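Local coordinates for protein 2-hydroxyisocaproyl-CoA dehydratase activator (Clostridium difficile, PDB 4EHU) that transfers one electron, coupled to ATP hydrolysis, to (R)-2-hydroxyisocaproyl-CoA dehydratase, as a homodimer that holds a single [4Fe-4S] cluster, at residues I234-P237 / D238-L242; I98-G102 / Q103-V107; I204-Q207 / R208-M212; L6-S10 / T11-G15; K75-E79 / L80-A84. All blocks are in the same frame, centred on the assembly; numbering follows the deposited sequence.

Overall arrangement
Interactions 2 and 4 are the buried ones: two beta hairpins, each at the start of its own five-stranded sheet with strand order 3-2-1-4-5, whose turns offer backbone N-H groups to the phosphates of the bound ATP analogue. Their turns touch where Gly-102 meets Thr-11. Interactions 1 and 3 lie on neighbouring strands of the same sheet as interaction 2, but interaction 3 is a surface turn with one valine pair and one water, whereas interaction 1 is a proline-rich loop whose Gln-241 reaches the nucleotide. Interaction 5, partly buried, is a helix start that reaches the same sheet as interaction 4; its Glu-79 forms a salt bridge with Lys-106 of interaction 2.

Interaction 1: I234-P237 / D238-L242; sequences IIVP and DIPQL. With ANP (phosphoaminophosphonic acid-adenylate ester), chain D.
Val-236 and Pro-240 meet obliquely at the bend where the chain leaves strand 234-235: CG1 of Val-236 lies 3.9 Å from CB of Pro-240 and almost as near its CG. With CG1 opposite the valine's own backbone N (chi1 -177°), this methyl is the one turned to the proline ring. Pro-240 can be followed round its ring. CB meets the valine methyl and, at 4.2 Å, CD of Pro-237; CG lies near both the same methyl and the carbonyl of Pro-237; CD rests 3.3 Å from O of Pro-237. Two prolines suit this bend because their rings restrict the backbone and present apolar faces. In the actin-like ATPase fold the bend connects the edge strand of one sheet to helix 243-261, which begins just beyond it, and it brings Gln-241 to the nucleotide. That side chain is extended, and its NE2 donates a nearly straight bond (170°) to O1A of the alpha-phosphate at 2.9 Å. Its OE1 accepts from Arg-218, so both ends of the amide are engaged and its rotation is fixed. Nearby, the backbone N of Leu-242 donates to O of Ile-239, 3.0 Å away.

Interaction 2: I98-G102 / Q103-V107; sequences IDIGG and QDAKV. With ANP (phosphoaminophosphonic acid-adenylate ester), chain D.
Asp-99 and Lys-106 exchange backbone hydrogen bonds, N of Asp-99 to O of Lys-106 at 2.8 Å and N of Lys-106 to O of Asp-99 at 2.9 Å, both close to straight. They make the hydrogen-bonded pair of an antiparallel beta hairpin, the phosphate-binding hairpin of the second sheet in this actin-fold ATPase. N of Gly-101 closes the turn on O of Asp-104. Beyond it the turn grips the gamma-phosphate: N of Gln-103 reaches O3G of ANP at 2.9 Å, and N of Asp-104 donates to the same oxygen, while N of Gly-102 binds the bridging O3A. Glycine suits position 101 because a CB there would run into O2G of the ligand.

Lys-106 is bent at its last torsion (chi4 77°), which swings NZ back to Asp-104 for a salt bridge with OD1 at 2.8 Å; the bond to OD2 is weak. OD1 is met on its syn side, somewhat out of the carboxylate plane. Glu-79 is a second acidic partner of NZ, and two carboxylates would balance the charge of this buried ammonium. On the same face Asp-99 and Lys-106 lie side by side, pointing the same way, with the aspartate carboxylate beside the aliphatic part of the lysine. The Asp-99 side chain is also about 4 Å from a bound magnesium ion at the nearest atoms.

Ile-98, Ile-100, Ala-105 and Val-107 occupy the other face. Helix 182-204 packs on Ile-98 and Val-107, and strand 210-213 adjoins both isoleucines. There CB of the small Ala-105 lies 4.4 Å from CG1 of Ile-100.

Interaction 3: I204-Q207 / R208-M212; sequences IGVQ and RNVVM
Val-206 and Val-210 supply the apolar part of this turn. Their side chains cross at about a right angle, and CG2 of Val-206 comes to 3.4 Å from CG2 of Val-210, tighter than usual van der Waals contact. In Val-206 that methyl is the one opposite the backbone N, while CG1 takes the more hindered place between N and the carbonyl carbon (chi1 69°). CG2 of Val-210 also touches O of Gln-207, at 3.6 Å. Compact branched side chains let the two methyls meet directly, with Val-210 buried against the sheet and Val-206 at the surface.

Between the two segments the polar contact runs through water; direct bonds go to the chain outside. One water donates to O of Arg-208 at 2.9 Å and accepts a weak bond from NE2 of Gln-207. The glutamine is extended from CB onward (chi1 -163°), which carries its amide away from the backbone, far enough that the water spans the gap. O of Gln-207 accepts from the hydroxyl of Thr-96, and side-chain ND2 of Asn-209 donates to O of Pro-92, joining the turn to the start of strand 96-100 and the loop before it. Arg-208 is exposed and makes a long, weak ion pair with Glu-233.

Two backbone features mark the connection. Gly-205 follows helix 182-204 with positive phi (89°), where a CB would press against the carbonyl oxygen of the residue before it, and the peptide bond entering Asn-209 is cis. The whole is a helix-to-strand connection, far from the nucleotide and the cluster, that leads the chain from helix 182-204 into strand 210-213 of the central sheet in an actin-like domain.

Interaction 4: L6-S10 / T11-G15; sequences LDIGS and TASKG. With ANP (phosphoaminophosphonic acid-adenylate ester), chain D.
Asp-7 and Lys-14 form the hydrogen-bonded pair of an antiparallel hairpin, N of Asp-7 to O of Lys-14 at 2.7 Å and the return bond from N of Lys-14, and N of Gly-9 closes its turn on O of Ala-12. This is the first phosphate-binding hairpin of the actin-like ATPase fold.

Lys-14 lies alongside Asp-7 and points the same way, its CE 3.6 Å from OD2 of the aspartate. Bends at its second and third torsions (chi2 76°, chi3 70°) fold the chain along the strand toward the turn. There NZ donates to O2B and O1A of ANP, each at 2.8 Å, and to O of Ala-12. It comes from above that carbonyl plane, while N of Gly-9 arrives from the opposite face. Three acceptors thus hold the ammonium, with the Asp-7 carboxylate near but beyond a salt bridge.

Ser-10 and Thr-11 join hydroxyls, OG to OG1 at 2.7 Å. OG of Ser-10 sits between its own N and carbonyl carbon and also accepts from N3B of the ligand, 2.8 Å away; N3B is the imido nitrogen of the analogue, where ATP has a bridging oxygen. The backbone amides of Thr-11 and Ala-12 both donate to O1B, and N of Ser-10 to O1G. Gly-9 has no CB, which leaves room for the beta-phosphate. On the other face, Leu-6, Ile-8 and Ser-13 pack against helix 38-50, with the Ser-13 hydroxyl bonded to O of Ser-32.

Backbone amides and one lysine together would offset the negative charge of the triphosphate, and the lysine bridges oxygens of the alpha- and beta-phosphates.

Interaction 5: K75-E79 / L80-A84; sequences KQISE and LSCHA
Ser-78 O receives N of Cys-82 at 3.0 Å, the first bond of the helix that begins here. The compact side lies around it: CG2 of Ile-77 reaches 4.0 Å from SG of Cys-82 and equally near CB of Ser-81. Ile-77 holds that branch opposite its own N, with CG1 beside it (chi1 -63°), so the methyl turns onto the helix. Tyr-251 and Ala-248 of helix 243-261 cover this side, where the small Ser-81 and Cys-82 allow close approach.

Ser-78 is the N-cap of helix 79-90, the helix that follows strand 75-76 in this actin-like fold. Its OG accepts from N of Leu-80 at 3.1 Å, satisfying an amide of the first turn. The next bond runs nearly straight (169°) from N of His-83 to O of Glu-79.

The looser side faces the nucleotide pocket, with the Glu-79 side chain about 4 Å from the bound analogue and from a magnesium ion at the nearest atoms. Here the link to the His-83 ring is not direct but passes through water, which lies 2.8 Å from OE1 of Glu-79 and 3.0 Å from NE2 of His-83. OE1 also meets Lys-106 in a salt bridge, and ND1 of His-83 is hydrogen-bonded to Thr-243.

Interaction 1: I234-P237 / D238-L242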
# COMPACT_ATOMS: atom_id res chain seq x y z
N ILE A 234 23.54 14.22 1.84
CA ILE A 234 23.24 13.16 2.79
C ILE A 234 24.48 12.32 3.03
O ILE A 234 25.17 11.91 2.08
CB ILE A 234 22.11 12.26 2.27
CG1 ILE A 234 20.84 13.08 2.14
CG2 ILE A 234 21.89 11.07 3.23
CD1 ILE A 234 19.65 12.27 1.63
N ILE A 235 24.77 12.06 4.29
CA ILE A 235 25.90 11.23 4.67
C ILE A 235 25.37 9.83 4.92
O ILE A 235 24.32 9.66 5.54
CB ILE A 235 26.58 11.76 5.94
CG1 ILE A 235 27.13 13.16 5.69
CG2 ILE A 235 27.69 10.80 6.39
CD1 ILE A 235 27.61 13.86 6.96
N VAL A 236 26.07 8.83 4.41
CA VAL A 236 25.71 7.44 4.67
C VAL A 236 26.92 6.77 5.35
O VAL A 236 28.04 6.82 4.84
CB VAL A 236 25.36 6.69 3.36
CG1 VAL A 236 24.91 5.26 3.67
CG2 VAL A 236 24.24 7.41 2.60
N PRO A 237 26.71 6.14 6.50
CA PRO A 237 27.81 5.41 7.16
C PRO A 237 28.30 4.28 6.28
O PRO A 237 27.62 3.92 5.32
CB PRO A 237 27.16 4.82 8.42
CG PRO A 237 25.85 5.55 8.58
CD PRO A 237 25.42 5.98 7.21
N ASP A 238 29.48 3.73 6.58
CA ASP A 238 29.95 2.58 5.84
C ASP A 238 29.03 1.39 6.05
O ASP A 238 28.94 0.51 5.20
CB ASP A 238 31.39 2.22 6.28
CG ASP A 238 32.40 3.29 5.89
OD1 ASP A 238 32.18 3.98 4.86
OD2 ASP A 238 33.40 3.46 6.61
N ILE A 239 28.34 1.37 7.19
CA ILE A 239 27.51 0.22 7.59
C ILE A 239 26.07 0.64 7.92
O ILE A 239 25.59 0.42 9.03
CB ILE A 239 28.10 -0.49 8.83
CG1 ILE A 239 28.43 0.54 9.93
CG2 ILE A 239 29.37 -1.24 8.45
CD1 ILE A 239 28.71 -0.10 11.33
N PRO A 240 25.37 1.24 6.96
CA PRO A 240 24.07 1.86 7.28
C PRO A 240 23.02 0.92 7.84
O PRO A 240 22.21 1.33 8.65
CB PRO A 240 23.59 2.40 5.91
CG PRO A 240 24.32 1.53 4.91
CD PRO A 240 25.67 1.29 5.51
N GLN A 241 23.02 -0.34 7.41
CA GLN A 241 22.01 -1.29 7.87
C GLN A 241 22.25 -1.74 9.32
O GLN A 241 21.38 -2.32 9.95
CB GLN A 241 21.99 -2.51 6.95
CG GLN A 241 20.79 -3.42 7.17
CD GLN A 241 20.68 -4.48 6.10
OE1 GLN A 241 21.63 -4.72 5.35
NE2 GLN A 241 19.51 -5.10 6.01
N LEU A 242 23.44 -1.44 9.84
CA LEU A 242 23.88 -1.94 11.14
C LEU A 242 23.88 -0.90 12.26
O LEU A 242 24.33 -1.22 13.38
CB LEU A 242 25.29 -2.50 11.00
CG LEU A 242 25.38 -3.87 10.31
CD1 LEU A 242 26.78 -4.08 9.74
CD2 LEU A 242 25.00 -5.00 11.27
PG ANP D . 12.03 -2.12 9.90
O1G ANP D . 11.29 -2.90 10.98
O2G ANP D . 13.06 -1.22 10.52
O3G ANP D . 11.11 -1.40 8.98
PB ANP D . 14.38 -3.81 9.03
O1B ANP D . 14.49 -5.31 9.06
O2B ANP D . 15.18 -3.05 10.09
N3B ANP D . 12.71 -3.39 8.97
PA ANP D . 16.49 -3.05 7.18
O1A ANP D . 17.29 -4.23 7.59
O2A ANP D . 16.84 -1.66 7.66
O3A ANP D . 14.94 -3.30 7.59
O5' ANP D . 16.34 -2.96 5.58
C5' ANP D . 15.70 -4.02 4.86
C4' ANP D . 15.83 -3.74 3.36
O4' ANP D . 17.00 -3.08 2.89
C3' ANP D . 15.11 -4.49 2.27
O3' ANP D . 13.70 -4.25 2.32
C2' ANP D . 15.81 -3.98 1.00
O2' ANP D . 14.97 -3.11 0.22
C1' ANP D . 17.04 -3.21 1.46
N9 ANP D . 18.31 -3.89 1.17
C8 ANP D . 18.83 -4.97 1.80
N7 ANP D . 20.04 -5.29 1.30
C5 ANP D . 20.31 -4.38 0.33
C6 ANP D . 21.42 -4.12 -0.60
N6 ANP D . 22.49 -4.94 -0.59
N1 ANP D . 21.31 -3.07 -1.44
C2 ANP D . 20.24 -2.25 -1.45
N3 ANP D . 19.19 -2.44 -0.64
C4 ANP D . 19.18 -3.46 0.25

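Interaction 2: I98-G102 / Q103-V107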
# COMPACT_ATOMS: atom_id res chain seq x y z
N ILE A 98 17.46 9.57 8.79
CA ILE A 98 16.43 8.97 7.98
C ILE A 98 16.70 7.49 7.95
O ILE A 98 17.67 7.05 7.36
CB ILE A 98 16.47 9.51 6.53
CG1 ILE A 98 16.34 11.03 6.56
CG2 ILE A 98 15.35 8.87 5.69
CD1 ILE A 98 16.77 11.72 5.19
N ASP A 99 15.82 6.71 8.60
CA ASP A 99 15.98 5.27 8.65
C ASP A 99 14.94 4.64 7.74
O ASP A 99 13.77 4.57 8.07
CB ASP A 99 15.77 4.79 10.11
CG ASP A 99 15.47 3.29 10.21
OD1 ASP A 99 16.02 2.52 9.40
OD2 ASP A 99 14.69 2.90 11.12
N ILE A 100 15.37 4.16 6.57
CA ILE A 100 14.43 3.48 5.70
C ILE A 100 14.65 1.98 5.83
O ILE A 100 15.68 1.47 5.41
CB ILE A 100 14.57 3.91 4.23
CG1 ILE A 100 14.47 5.44 4.14
CG2 ILE A 100 13.46 3.24 3.43
CD1 ILE A 100 14.72 6.02 2.65
N GLY A 101 13.67 1.30 6.44
CA GLY A 101 13.76 -0.14 6.63
C GLY A 101 12.82 -0.89 5.70
O GLY A 101 12.33 -0.33 4.71
N GLY A 102 12.56 -2.15 6.03
CA GLY A 102 11.73 -3.02 5.23
C GLY A 102 10.24 -2.82 5.40
O GLY A 102 9.47 -3.19 4.51
N GLN A 103 9.79 -2.26 6.52
CA GLN A 103 8.35 -2.03 6.68
C GLN A 103 7.97 -0.61 7.09
O GLN A 103 6.80 -0.23 6.99
CB GLN A 103 7.73 -3.03 7.67
CG GLN A 103 7.97 -2.71 9.14
CD GLN A 103 7.15 -3.63 10.06
OE1 GLN A 103 6.47 -4.54 9.59
NE2 GLN A 103 7.22 -3.38 11.36
N ASP A 104 8.93 0.19 7.54
CA ASP A 104 8.62 1.59 7.80
C ASP A 104 9.80 2.50 7.55
O ASP A 104 10.93 2.04 7.43
CB ASP A 104 7.99 1.82 9.19
CG ASP A 104 8.95 1.54 10.36
OD1 ASP A 104 10.03 2.16 10.42
OD2 ASP A 104 8.58 0.72 11.25
N ALA A 105 9.52 3.79 7.43
CA ALA A 105 10.58 4.77 7.27
C ALA A 105 10.41 5.74 8.41
O ALA A 105 9.30 6.18 8.71
CB ALA A 105 10.43 5.52 5.96
N LYS A 106 11.52 6.00 9.09
CA LYS A 106 11.51 6.84 10.26
C LYS A 106 12.38 8.04 10.03
O LYS A 106 13.49 7.92 9.49
CB LYS A 106 12.06 6.06 11.46
CG LYS A 106 11.17 4.90 11.90
CD LYS A 106 11.85 4.15 13.05
CE LYS A 106 10.81 3.36 13.86
NZ LYS A 106 10.39 2.10 13.17
N VAL A 107 11.91 9.21 10.44
CA VAL A 107 12.73 10.40 10.40
C VAL A 107 12.86 10.99 11.78
O VAL A 107 11.85 11.33 12.43
CB VAL A 107 12.18 11.45 9.42
CG1 VAL A 107 13.09 12.67 9.41
CG2 VAL A 107 12.08 10.84 8.03
PG ANP D . 12.03 -2.12 9.90
O1G ANP D . 11.29 -2.90 10.98
O2G ANP D . 13.06 -1.22 10.52
O3G ANP D . 11.11 -1.40 8.98
PB ANP D . 14.38 -3.81 9.03
O1B ANP D . 14.49 -5.31 9.06
O2B ANP D . 15.18 -3.05 10.09
N3B ANP D . 12.71 -3.39 8.97
PA ANP D . 16.49 -3.05 7.18
O1A ANP D . 17.29 -4.23 7.59
O2A ANP D . 16.84 -1.66 7.66
O3A ANP D . 14.94 -3.30 7.59
O5' ANP D . 16.34 -2.96 5.58
C5' ANP D . 15.70 -4.02 4.86
C4' ANP D . 15.83 -3.74 3.36
O4' ANP D . 17.00 -3.08 2.89
C3' ANP D . 15.11 -4.49 2.27
O3' ANP D . 13.70 -4.25 2.32
C2' ANP D . 15.81 -3.98 1.00
O2' ANP D . 14.97 -3.11 0.22
C1' ANP D . 17.04 -3.21 1.46
N9 ANP D . 18.31 -3.89 1.17
C8 ANP D . 18.83 -4.97 1.80
N7 ANP D . 20.04 -5.29 1.30
C5 ANP D . 20.31 -4.38 0.33
C6 ANP D . 21.42 -4.12 -0.60
N6 ANP D . 22.49 -4.94 -0.59
N1 ANP D . 21.31 -3.07 -1.44
C2 ANP D . 20.24 -2.25 -1.45
N3 ANP D . 19.19 -2.44 -0.64
C4 ANP D . 19.18 -3.46 0.25

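Interaction 3: I204-Q207 / R208-M212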
# COMPACT_ATOMS: atom_id res chain seq x y z
N ILE A 204 9.41 17.73 8.98
CA ILE A 204 10.18 17.88 10.21
C ILE A 204 11.16 19.04 10.11
O ILE A 204 11.59 19.58 11.13
CB ILE A 204 10.96 16.60 10.53
CG1 ILE A 204 10.04 15.60 11.23
CG2 ILE A 204 12.12 16.90 11.46
CD1 ILE A 204 10.69 14.30 11.57
N GLY A 205 11.51 19.42 8.89
CA GLY A 205 12.49 20.47 8.68
C GLY A 205 13.89 19.89 8.63
O GLY A 205 14.42 19.43 9.65
N VAL A 206 14.51 19.92 7.46
CA VAL A 206 15.83 19.31 7.32
C VAL A 206 16.87 20.09 8.13
O VAL A 206 16.87 21.32 8.15
CB VAL A 206 16.25 19.20 5.83
CG1 VAL A 206 16.52 20.56 5.25
CG2 VAL A 206 17.48 18.29 5.70
N GLN A 207 17.73 19.37 8.84
CA GLN A 207 18.85 20.02 9.52
C GLN A 207 20.10 19.18 9.36
O GLN A 207 20.09 17.99 9.66
CB GLN A 207 18.54 20.25 11.00
CG GLN A 207 19.46 21.25 11.65
CD GLN A 207 19.03 21.62 13.05
OE1 GLN A 207 18.07 21.06 13.57
NE2 GLN A 207 19.74 22.56 13.66
N ARG A 208 21.18 19.79 8.89
CA ARG A 208 22.44 19.07 8.73
C ARG A 208 23.09 18.79 10.10
O ARG A 208 22.92 19.56 11.03
CB ARG A 208 23.40 19.88 7.87
CG ARG A 208 22.82 20.24 6.52
CD ARG A 208 23.83 20.98 5.67
NE ARG A 208 24.85 20.09 5.14
CZ ARG A 208 25.85 20.48 4.35
NH1 ARG A 208 25.97 21.75 4.01
NH2 ARG A 208 26.74 19.60 3.91
N ASN A 209 23.85 17.70 10.21
CA ASN A 209 24.08 16.77 9.11
C ASN A 209 22.92 15.82 8.98
O ASN A 209 22.32 15.42 9.98
CB ASN A 209 25.34 15.95 9.36
CG ASN A 209 26.62 16.76 9.18
OD1 ASN A 209 26.71 17.59 8.28
ND2 ASN A 209 27.60 16.52 10.04
N VAL A 210 22.60 15.46 7.74
CA VAL A 210 21.52 14.52 7.44
C VAL A 210 22.17 13.18 7.16
O VAL A 210 23.06 13.09 6.30
CB VAL A 210 20.71 14.97 6.21
CG1 VAL A 210 19.60 13.97 5.91
CG2 VAL A 210 20.16 16.36 6.43
N VAL A 211 21.75 12.16 7.88
CA VAL A 211 22.33 10.84 7.73
C VAL A 211 21.25 9.84 7.37
O VAL A 211 20.19 9.82 7.99
CB VAL A 211 23.00 10.38 9.04
CG1 VAL A 211 23.49 8.93 8.92
CG2 VAL A 211 24.16 11.35 9.40
N MET A 212 21.51 9.01 6.37
CA MET A 212 20.59 7.92 6.06
C MET A 212 21.14 6.58 6.55
O MET A 212 22.32 6.27 6.38
CB MET A 212 20.28 7.82 4.56
CG MET A 212 19.14 6.82 4.28
SD MET A 212 18.71 6.65 2.54
CE MET A 212 18.44 8.38 2.19
O HOH W 1 22.26 22.38 11.33

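Interaction 4: L6-S10 / T11-G15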
# COMPACT_ATOMS: atom_id res chain seq x y z
N LEU A 6 21.78 -6.50 19.07
CA LEU A 6 20.98 -7.21 18.08
C LEU A 6 19.84 -6.30 17.67
O LEU A 6 19.19 -5.72 18.53
CB LEU A 6 20.42 -8.51 18.66
CG LEU A 6 21.42 -9.62 18.97
CD1 LEU A 6 20.72 -10.77 19.67
CD2 LEU A 6 22.11 -10.09 17.70
N ASP A 7 19.60 -6.18 16.37
CA ASP A 7 18.50 -5.38 15.84
C ASP A 7 17.64 -6.31 15.00
O ASP A 7 18.02 -6.70 13.90
CB ASP A 7 19.07 -4.19 15.03
CG ASP A 7 17.98 -3.39 14.28
OD1 ASP A 7 16.77 -3.69 14.37
OD2 ASP A 7 18.37 -2.45 13.58
N ILE A 8 16.50 -6.70 15.53
CA ILE A 8 15.63 -7.65 14.87
C ILE A 8 14.48 -6.89 14.25
O ILE A 8 13.51 -6.56 14.92
CB ILE A 8 15.11 -8.71 15.85
CG1 ILE A 8 16.29 -9.34 16.60
CG2 ILE A 8 14.31 -9.76 15.11
CD1 ILE A 8 15.87 -10.16 17.82
N GLY A 9 14.61 -6.56 12.97
CA GLY A 9 13.60 -5.75 12.33
C GLY A 9 12.56 -6.60 11.64
O GLY A 9 12.54 -7.82 11.79
N SER A 10 11.70 -5.95 10.87
CA SER A 10 10.65 -6.64 10.13
C SER A 10 11.23 -7.61 9.12
O SER A 10 10.60 -8.60 8.75
CB SER A 10 9.79 -5.61 9.41
OG SER A 10 10.49 -4.97 8.35
N THR A 11 12.45 -7.32 8.67
CA THR A 11 12.93 -7.84 7.40
C THR A 11 14.29 -8.51 7.51
O THR A 11 14.54 -9.52 6.87
CB THR A 11 13.03 -6.70 6.37
OG1 THR A 11 11.74 -6.11 6.20
CG2 THR A 11 13.56 -7.22 5.03
N ALA A 12 15.16 -7.94 8.34
CA ALA A 12 16.47 -8.52 8.53
C ALA A 12 16.91 -8.45 9.98
O ALA A 12 16.49 -7.56 10.72
CB ALA A 12 17.49 -7.80 7.65
N SER A 13 17.77 -9.39 10.36
CA SER A 13 18.36 -9.41 11.69
C SER A 13 19.79 -8.95 11.60
O SER A 13 20.57 -9.44 10.77
CB SER A 13 18.30 -10.82 12.29
OG SER A 13 16.96 -11.21 12.49
N LYS A 14 20.15 -8.02 12.47
CA LYS A 14 21.48 -7.44 12.46
C LYS A 14 22.14 -7.59 13.81
O LYS A 14 21.48 -7.44 14.84
CB LYS A 14 21.42 -5.95 12.10
CG LYS A 14 21.13 -5.66 10.62
CD LYS A 14 19.64 -5.88 10.24
CE LYS A 14 18.73 -4.81 10.86
NZ LYS A 14 17.33 -4.84 10.33
N GLY A 15 23.44 -7.89 13.82
CA GLY A 15 24.18 -8.04 15.07
C GLY A 15 25.55 -7.38 15.00
O GLY A 15 26.18 -7.35 13.95
PG ANP D . 12.03 -2.12 9.90
O1G ANP D . 11.29 -2.90 10.98
O2G ANP D . 13.06 -1.22 10.52
O3G ANP D . 11.11 -1.40 8.98
PB ANP D . 14.38 -3.81 9.03
O1B ANP D . 14.49 -5.31 9.06
O2B ANP D . 15.18 -3.05 10.09
N3B ANP D . 12.71 -3.39 8.97
PA ANP D . 16.49 -3.05 7.18
O1A ANP D . 17.29 -4.23 7.59
O2A ANP D . 16.84 -1.66 7.66
O3A ANP D . 14.94 -3.30 7.59
O5' ANP D . 16.34 -2.96 5.58
C5' ANP D . 15.70 -4.02 4.86
C4' ANP D . 15.83 -3.74 3.36
O4' ANP D . 17.00 -3.08 2.89
C3' ANP D . 15.11 -4.49 2.27
O3' ANP D . 13.70 -4.25 2.32
C2' ANP D . 15.81 -3.98 1.00
O2' ANP D . 14.97 -3.11 0.22
C1' ANP D . 17.04 -3.21 1.46
N9 ANP D . 18.31 -3.89 1.17
C8 ANP D . 18.83 -4.97 1.80
N7 ANP D . 20.04 -5.29 1.30
C5 ANP D . 20.31 -4.38 0.33
C6 ANP D . 21.42 -4.12 -0.60
N6 ANP D . 22.49 -4.94 -0.59
N1 ANP D . 21.31 -3.07 -1.44
C2 ANP D . 20.24 -2.25 -1.45
N3 ANP D . 19.19 -2.44 -0.64
C4 ANP D . 19.18 -3.46 0.25

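Interaction 5: K75-E79 / L80-A84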
# COMPACT_ATOMS: atom_id res chain seq x y z
N LYS A 75 18.87 -5.81 28.15
CA LYS A 75 17.87 -4.76 27.97
C LYS A 75 17.27 -4.90 26.58
O LYS A 75 17.92 -5.39 25.65
CB LYS A 75 18.49 -3.37 28.11
CG LYS A 75 19.04 -3.02 29.47
CD LYS A 75 17.93 -2.77 30.46
CE LYS A 75 18.50 -2.56 31.86
NZ LYS A 75 17.45 -2.30 32.88
N GLN A 76 16.02 -4.48 26.45
CA GLN A 76 15.41 -4.29 25.15
C GLN A 76 15.16 -2.80 25.02
O GLN A 76 14.48 -2.22 25.85
CB GLN A 76 14.09 -5.05 25.09
CG GLN A 76 14.25 -6.54 25.32
CD GLN A 76 13.09 -7.13 26.10
OE1 GLN A 76 12.58 -6.52 27.04
NE2 GLN A 76 12.66 -8.31 25.69
N ILE A 77 15.69 -2.18 23.97
CA ILE A 77 15.66 -0.72 23.88
C ILE A 77 15.11 -0.27 22.55
O ILE A 77 15.36 -0.91 21.54
CB ILE A 77 17.08 -0.11 24.09
CG1 ILE A 77 17.59 -0.42 25.50
CG2 ILE A 77 17.06 1.39 23.90
CD1 ILE A 77 19.05 -0.03 25.70
N SER A 78 14.36 0.82 22.58
CA SER A 78 13.82 1.46 21.37
C SER A 78 14.83 1.59 20.21
O SER A 78 15.98 1.99 20.41
CB SER A 78 13.33 2.85 21.75
OG SER A 78 13.04 3.64 20.60
N GLU A 79 14.38 1.29 19.00
CA GLU A 79 15.25 1.45 17.83
C GLU A 79 15.46 2.92 17.48
O GLU A 79 16.43 3.24 16.77
CB GLU A 79 14.73 0.68 16.62
CG GLU A 79 13.50 1.28 15.97
CD GLU A 79 12.67 0.24 15.23
OE1 GLU A 79 12.61 0.31 13.98
OE2 GLU A 79 12.06 -0.63 15.90
N LEU A 80 14.62 3.82 17.97
CA LEU A 80 14.90 5.24 17.76
C LEU A 80 16.15 5.58 18.53
O LEU A 80 17.06 6.25 18.02
CB LEU A 80 13.77 6.15 18.24
CG LEU A 80 12.48 6.18 17.42
CD1 LEU A 80 11.91 4.78 17.19
CD2 LEU A 80 11.44 7.07 18.13
N SER A 81 16.21 5.14 19.78
CA SER A 81 17.39 5.41 20.60
C SER A 81 18.62 4.71 20.03
O SER A 81 19.72 5.29 20.00
CB SER A 81 17.18 4.94 22.04
OG SER A 81 16.01 5.57 22.56
N CYS A 82 18.46 3.47 19.61
CA CYS A 82 19.60 2.71 19.13
C CYS A 82 20.15 3.29 17.81
O CYS A 82 21.36 3.42 17.68
CB CYS A 82 19.29 1.23 18.99
SG CYS A 82 19.09 0.41 20.61
N HIS A 83 19.30 3.63 16.85
CA HIS A 83 19.85 4.23 15.62
C HIS A 83 20.52 5.57 15.91
O HIS A 83 21.56 5.85 15.37
CB HIS A 83 18.78 4.40 14.55
CG HIS A 83 18.49 3.15 13.78
ND1 HIS A 83 19.40 2.57 12.94
CD2 HIS A 83 17.36 2.41 13.68
CE1 HIS A 83 18.86 1.50 12.37
NE2 HIS A 83 17.63 1.37 12.82
N ALA A 84 19.92 6.39 16.76
CA ALA A 84 20.54 7.67 17.09
C ALA A 84 21.91 7.46 17.75
O ALA A 84 22.87 8.15 17.39
CB ALA A 84 19.65 8.50 17.98
O HOH W 2 14.78 0.50 12.22